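Local coordinates for uncharacterized protein (Bacteroides ovatus, PDB 4ORL) that is of unknown function but belongs to the DUF4783 family, whose NTF2-like fold packs helices against a curved mixed beta-sheet, at residues Q2-G7 against N63-R68; T10-G15 against V87-K92. All coordinates share one frame; numbering follows the deposited sequence.

Contact 1: Q2-G7 against N63-R68; sequences QEIPAG and NHQGKR
Glu3 reaches from the N-terminal segment to Lys67 on strand 57-68, an outermost strand of the sheet, and the two join in a salt bridge of 2.9 Å between Glu3 OE2 and Lys67 NZ. The ammonium meets the carboxylate on its anti side, 16° out of the carboxylate plane. The Lys67 chain leaves with CG anti to the backbone N (chi1 175°), runs extended and bends only at chi4, which swings NZ onto the acid; on the way its methylenes lie across those of Glu3, with Lys67 CD 3.7 Å from Glu3 CG. NZ also donates to the backbone carbonyl of Asp69, so the lysine ties the end of the strand to the turn that follows as well as to Glu3.

Ile4 is the buried part, packed mainly on Val74, Leu91 and Ile9. Across the contact its CG1 only brushes Gly66 O at 4.5 Å. In one of two modelled conformers of Gln65, Ile4 CG2 comes within 3.4 Å of Gln65 OE1, and one water donates to both Gln65 OE1 (2.9 Å) and Ile4 O (2.8 Å), a link that is therefore partial. Apolar burial at Ile4 thus gives way to the solvent side at Gln65 and Lys67, with partly exposed Glu3 between. Pro5 stands at the N-cap position of helix 6-14, the N-terminal helix that lies across the sheet in this NTF2-like alpha+beta fold.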
loop_
_atom_site.group_PDB
_atom_site.type_symbol
_atom_site.label_atom_id
_atom_site.label_comp_id
_atom_site.label_asym_id
_atom_site.label_seq_id
_atom_site.Cartn_x
_atom_site.Cartn_y
_atom_site.Cartn_z
ATOM N N GLN A 2 -3.892 -1.528 15.525
ATOM C CA GLN A 2 -5.066 -0.917 14.906
ATOM C C GLN A 2 -4.648 0.007 13.747
ATOM O O GLN A 2 -5.112 -0.167 12.617
ATOM C CB GLN A 2 -5.888 -0.136 15.936
ATOM C CG GLN A 2 -7.244 0.328 15.421
ATOM N N GLU A 3 -3.752 0.958 14.036
ATOM C CA GLU A 3 -3.427 2.031 13.081
ATOM C C GLU A 3 -2.768 1.503 11.815
ATOM O O GLU A 3 -3.068 1.976 10.735
ATOM C CB GLU A 3 -2.520 3.085 13.710
ATOM C CG GLU A 3 -3.226 4.045 14.658
ATOM C CD GLU A 3 -3.458 3.483 16.056
ATOM O OE1 GLU A 3 -2.975 2.371 16.357
ATOM O OE2 GLU A 3 -4.112 4.177 16.864
ATOM N N ILE A 4 -1.824 0.576 11.974
ATOM C CA ILE A 4 -1.186 -0.099 10.844
ATOM C C ILE A 4 -1.344 -1.596 11.026
ATOM O O ILE A 4 -0.537 -2.238 11.706
ATOM C CB ILE A 4 0.315 0.266 10.695
ATOM C CG1 ILE A 4 0.493 1.769 10.512
ATOM C CG2 ILE A 4 0.932 -0.475 9.513
ATOM C CD1 ILE A 4 -0.093 2.323 9.231
ATOM N N PRO A 5 -2.404 -2.163 10.434
ATOM C CA PRO A 5 -2.619 -3.580 10.638
ATOM C C PRO A 5 -1.464 -4.413 10.108
ATOM O O PRO A 5 -0.936 -4.141 9.031
ATOM C CB PRO A 5 -3.923 -3.863 9.880
ATOM C CG PRO A 5 -4.599 -2.526 9.761
ATOM C CD PRO A 5 -3.501 -1.524 9.680
ATOM N N ALA A 6 -1.040 -5.391 10.891
ATOM C CA ALA A 6 -0.006 -6.325 10.441
ATOM C C ALA A 6 -0.317 -6.877 9.043
ATOM O O ALA A 6 0.588 -7.046 8.227
ATOM C CB ALA A 6 0.122 -7.463 11.426
ATOM N N GLY A 7 -1.601 -7.122 8.760
ATOM C CA GLY A 7 -2.024 -7.648 7.444
ATOM C C GLY A 7 -1.678 -6.768 6.256
ATOM O O GLY A 7 -1.508 -7.258 5.148
ATOM N N ASN A 63 10.138 0.651 6.750
ATOM C CA ASN A 63 11.149 1.650 7.112
ATOM C C ASN A 63 10.649 2.596 8.197
ATOM O O ASN A 63 11.391 2.921 9.127
ATOM C CB ASN A 63 11.587 2.433 5.861
ATOM C CG ASN A 63 12.146 1.526 4.754
ATOM O OD1 ASN A 63 11.788 1.674 3.589
ATOM N ND2 ASN A 63 12.907 0.555 5.131
ATOM N N HIS A 64 9.403 3.051 8.069
ATOM C CA HIS A 64 8.778 3.898 9.098
ATOM C C HIS A 64 7.297 3.610 9.201
ATOM O O HIS A 64 6.661 3.235 8.234
ATOM C CB HIS A 64 8.972 5.388 8.788
ATOM C CG HIS A 64 10.401 5.803 8.732
ATOM N ND1 HIS A 64 11.182 5.915 9.860
ATOM C CD2 HIS A 64 11.218 6.066 7.682
ATOM C CE1 HIS A 64 12.416 6.246 9.511
ATOM N NE2 HIS A 64 12.462 6.339 8.194
ATOM N N GLN A 65 6.750 3.843 10.388
ATOM C CA GLN A 65 5.312 3.707 10.687
ATOM C C GLN A 65 4.948 4.844 11.615
ATOM O O GLN A 65 5.766 5.233 12.466
ATOM C CB GLN A 65 5.021 2.404 11.446
ATOM C CG GLN A 65 5.341 1.133 10.708
ATOM C CD GLN A 65 4.768 -0.091 11.401
ATOM O OE1 GLN A 65 3.569 -0.162 11.665
ATOM N NE2 GLN A 65 5.609 -1.056 11.674
ATOM N N GLY A 66 3.735 5.321 11.534
ATOM C CA GLY A 66 3.330 6.353 12.446
ATOM C C GLY A 66 1.876 6.651 12.462
ATOM O O GLY A 66 1.098 6.055 11.731
ATOM N N LYS A 67 1.529 7.609 13.315
ATOM C CA LYS A 67 0.148 7.993 13.597
ATOM C C LYS A 67 0.111 9.468 13.930
ATOM O O LYS A 67 0.992 9.962 14.601
ATOM C CB LYS A 67 -0.386 7.200 14.812
ATOM C CG LYS A 67 -1.782 7.582 15.300
ATOM C CD LYS A 67 -2.073 6.978 16.666
ATOM C CE LYS A 67 -3.361 7.506 17.267
ATOM N NZ LYS A 67 -4.579 6.988 16.595
ATOM N N ARG A 68 -0.943 10.151 13.487
ATOM C CA ARG A 68 -1.273 11.492 13.968
ATOM C C ARG A 68 -2.781 11.503 14.108
ATOM O O ARG A 68 -3.500 11.500 13.106
ATOM C CB ARG A 68 -0.816 12.560 12.966
ATOM C CG ARG A 68 -1.406 13.953 13.162
ATOM C CD ARG A 68 -0.646 14.749 14.176
ATOM N NE ARG A 68 -1.191 16.099 14.342
ATOM C CZ ARG A 68 -0.681 17.022 15.154
ATOM N NH1 ARG A 68 0.399 16.754 15.897
ATOM N NH2 ARG A 68 -1.252 18.222 15.232
HETATM O O HOH W 1 2.098 -2.528 12.506
#

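Contact 2: T10-G15 against V87-K92; sequences TAFKRG and VNCFLK
The Phe12 ring receives Val87 over one face and Cys89 obliquely. Val87 CG1 makes a CH-pi contact 4.0 Å from the ring centroid, 26° off the ring normal and displaced toward the rim. Its nearest ring atom is Phe12 CZ, at 3.7 Å, with CE1 almost as close, so the methyl covers the outer end of the ring. In one of the two modelled conformers of Cys89, SG makes an oblique sulfur-aromatic contact in which the sulfur is 3.5 Å from Phe12 CE2 and nearly as near to CZ. The ring of Phe60 also meets that of Phe12, their planes inclined by about 30°, and Leu20 of helix 17-21 adds a further apolar neighbour.

Phe12 extends from helix 6-14 with CG anti to the carbonyl carbon (chi1 -79°), which directs the ring toward the sheet, where Val87 of strand 83-94 meets it from the opposite direction. This is helix-on-sheet packing in the core of the NTF2-like fold: Val87 and Cys89, two apart on the strand, both point to the helix, and Asn88 between them points away. All three touching residues are buried, and what joins them is apolar and sulfur contact. The strand itself is held on both flanks, Val87 and Cys89 bonding through their backbones to Gly76 and Val74 of strand 71-80, Asn88 and Phe90 to strand 97-108. Just beyond Phe12 the helix closes in a Schellman motif at Gly15, whose positive phi favours glycine; Gly15 N donates to Phe12 O at 3.1 Å.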
loop_
_atom_site.group_PDB
_atom_site.type_symbol
_atom_site.label_atom_id
_atom_site.label_comp_id
_atom_site.label_asym_id
_atom_site.label_seq_id
_atom_site.Cartn_x
_atom_site.Cartn_y
_atom_site.Cartn_z
ATOM N N THR A 10 1.961 -7.667 5.680
ATOM C CA THR A 10 2.012 -9.011 5.110
ATOM C C THR A 10 1.553 -9.017 3.650
ATOM O O THR A 10 2.148 -9.698 2.811
ATOM C CB THR A 10 1.182 -9.990 5.963
ATOM O OG1 THR A 10 1.754 -10.067 7.276
ATOM C CG2 THR A 10 1.141 -11.404 5.355
ATOM N N ALA A 11 0.522 -8.227 3.328
ATOM C CA ALA A 11 0.038 -8.136 1.938
ATOM C C ALA A 11 1.138 -7.653 0.996
ATOM O O ALA A 11 1.317 -8.179 -0.087
ATOM C CB ALA A 11 -1.162 -7.223 1.844
ATOM N N PHE A 12 1.883 -6.647 1.415
ATOM C CA PHE A 12 2.981 -6.177 0.601
ATOM C C PHE A 12 4.120 -7.166 0.512
ATOM O O PHE A 12 4.643 -7.408 -0.576
ATOM C CB PHE A 12 3.484 -4.803 1.062
ATOM C CG PHE A 12 2.615 -3.677 0.596
ATOM C CD1 PHE A 12 2.661 -3.245 -0.720
ATOM C CD2 PHE A 12 1.818 -3.016 1.474
ATOM C CE1 PHE A 12 1.835 -2.202 -1.148
ATOM C CE2 PHE A 12 0.987 -1.980 1.035
ATOM C CZ PHE A 12 1.002 -1.605 -0.256
ATOM N N LYS A 13 4.443 -7.825 1.626
ATOM C CA LYS A 13 5.492 -8.857 1.608
ATOM C C LYS A 13 5.171 -9.965 0.622
ATOM O O LYS A 13 6.079 -10.518 -0.006
ATOM C CB LYS A 13 5.674 -9.479 3.008
ATOM C CG LYS A 13 6.309 -8.567 4.033
ATOM C CD LYS A 13 6.428 -9.201 5.415
ATOM C CE LYS A 13 7.271 -8.322 6.321
ATOM N NZ LYS A 13 8.726 -8.412 5.994
ATOM N N ARG A 14 3.887 -10.265 0.460
ATOM C CA ARG A 14 3.432 -11.374 -0.369
ATOM C C ARG A 14 3.056 -10.964 -1.779
ATOM O O ARG A 14 2.742 -11.812 -2.602
ATOM C CB ARG A 14 2.227 -12.038 0.292
ATOM C CG ARG A 14 2.555 -12.703 1.617
ATOM C CD ARG A 14 1.349 -13.341 2.253
ATOM N NE ARG A 14 1.711 -14.047 3.484
ATOM C CZ ARG A 14 0.868 -14.742 4.249
ATOM N NH1 ARG A 14 -0.411 -14.865 3.927
ATOM N NH2 ARG A 14 1.330 -15.357 5.327
ATOM N N GLY A 15 3.076 -9.649 -2.070
ATOM C CA GLY A 15 2.533 -9.167 -3.325
ATOM C C GLY A 15 1.085 -9.617 -3.535
ATOM O O GLY A 15 0.709 -10.027 -4.641
ATOM N N VAL A 87 7.174 2.368 -1.003
ATOM C CA VAL A 87 5.722 2.331 -0.836
ATOM C C VAL A 87 5.367 3.197 0.343
ATOM O O VAL A 87 5.966 3.057 1.403
ATOM C CB VAL A 87 5.261 0.911 -0.528
ATOM C CG1 VAL A 87 3.766 0.871 -0.204
ATOM C CG2 VAL A 87 5.594 -0.019 -1.687
ATOM N N ASN A 88 4.434 4.123 0.126
ATOM C CA ASN A 88 3.930 5.029 1.167
ATOM C C ASN A 88 2.421 4.873 1.238
ATOM O O ASN A 88 1.717 5.283 0.322
ATOM C CB ASN A 88 4.269 6.495 0.830
ATOM C CG ASN A 88 5.745 6.724 0.610
ATOM O OD1 ASN A 88 6.444 7.219 1.499
ATOM N ND2 ASN A 88 6.226 6.412 -0.597
ATOM N N CYS A 89 1.942 4.218 2.312
ATOM C CA CYS A 89 0.496 3.993 2.512
ATOM C C CYS A 89 -0.029 4.868 3.578
ATOM O O CYS A 89 0.518 4.920 4.696
ATOM C CB CYS A 89 0.203 2.582 2.953
ATOM S SG CYS A 89 0.348 1.374 1.684
ATOM N N PHE A 90 -1.128 5.559 3.264
ATOM C CA PHE A 90 -1.796 6.450 4.210
ATOM C C PHE A 90 -3.181 5.906 4.531
ATOM O O PHE A 90 -3.944 5.544 3.640
ATOM C CB PHE A 90 -1.887 7.845 3.633
ATOM C CG PHE A 90 -0.564 8.417 3.278
ATOM C CD1 PHE A 90 0.201 9.055 4.236
ATOM C CD2 PHE A 90 -0.024 8.220 2.006
ATOM C CE1 PHE A 90 1.454 9.545 3.929
ATOM C CE2 PHE A 90 1.214 8.717 1.692
ATOM C CZ PHE A 90 1.947 9.404 2.656
ATOM N N LEU A 91 -3.455 5.791 5.827
ATOM C CA LEU A 91 -4.704 5.272 6.318
ATOM C C LEU A 91 -5.393 6.303 7.184
ATOM O O LEU A 91 -4.756 7.189 7.760
ATOM C CB LEU A 91 -4.489 4.008 7.133
ATOM C CG LEU A 91 -3.804 2.844 6.442
ATOM C CD1 LEU A 91 -2.289 2.980 6.439
ATOM C CD2 LEU A 91 -4.197 1.555 7.133
ATOM N N LYS A 92 -6.709 6.178 7.270
ATOM C CA LYS A 92 -7.495 7.030 8.135
ATOM C C LYS A 92 -8.554 6.179 8.785
ATOM O O LYS A 92 -9.014 5.176 8.209
ATOM C CB LYS A 92 -8.120 8.196 7.345
ATOM C CG LYS A 92 -9.107 7.776 6.296
#

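In the fold
Contacts 1 and 2 lie with their centres about 10 Å apart along one helix and one sheet. Along the chain they interleave: 2-7, 10-15, 63-68, then 87-92. The first two residues of helix 6-14 lie in segment 2-7, though contact 1 itself is made by Glu3 and Ile4 just ahead of it; the last turn falls within contact 2. The partners, strands 57-68 and 83-94, are separated in the sheet by strand 71-80. Contact 1 is at the surface beside outermost strand 57-68, whereas contact 2 is buried near the centre of the chain. Ile4 CD1 packs 3.6 Å from Leu91 CD1, so the two contacts join through Ile4 and Leu91.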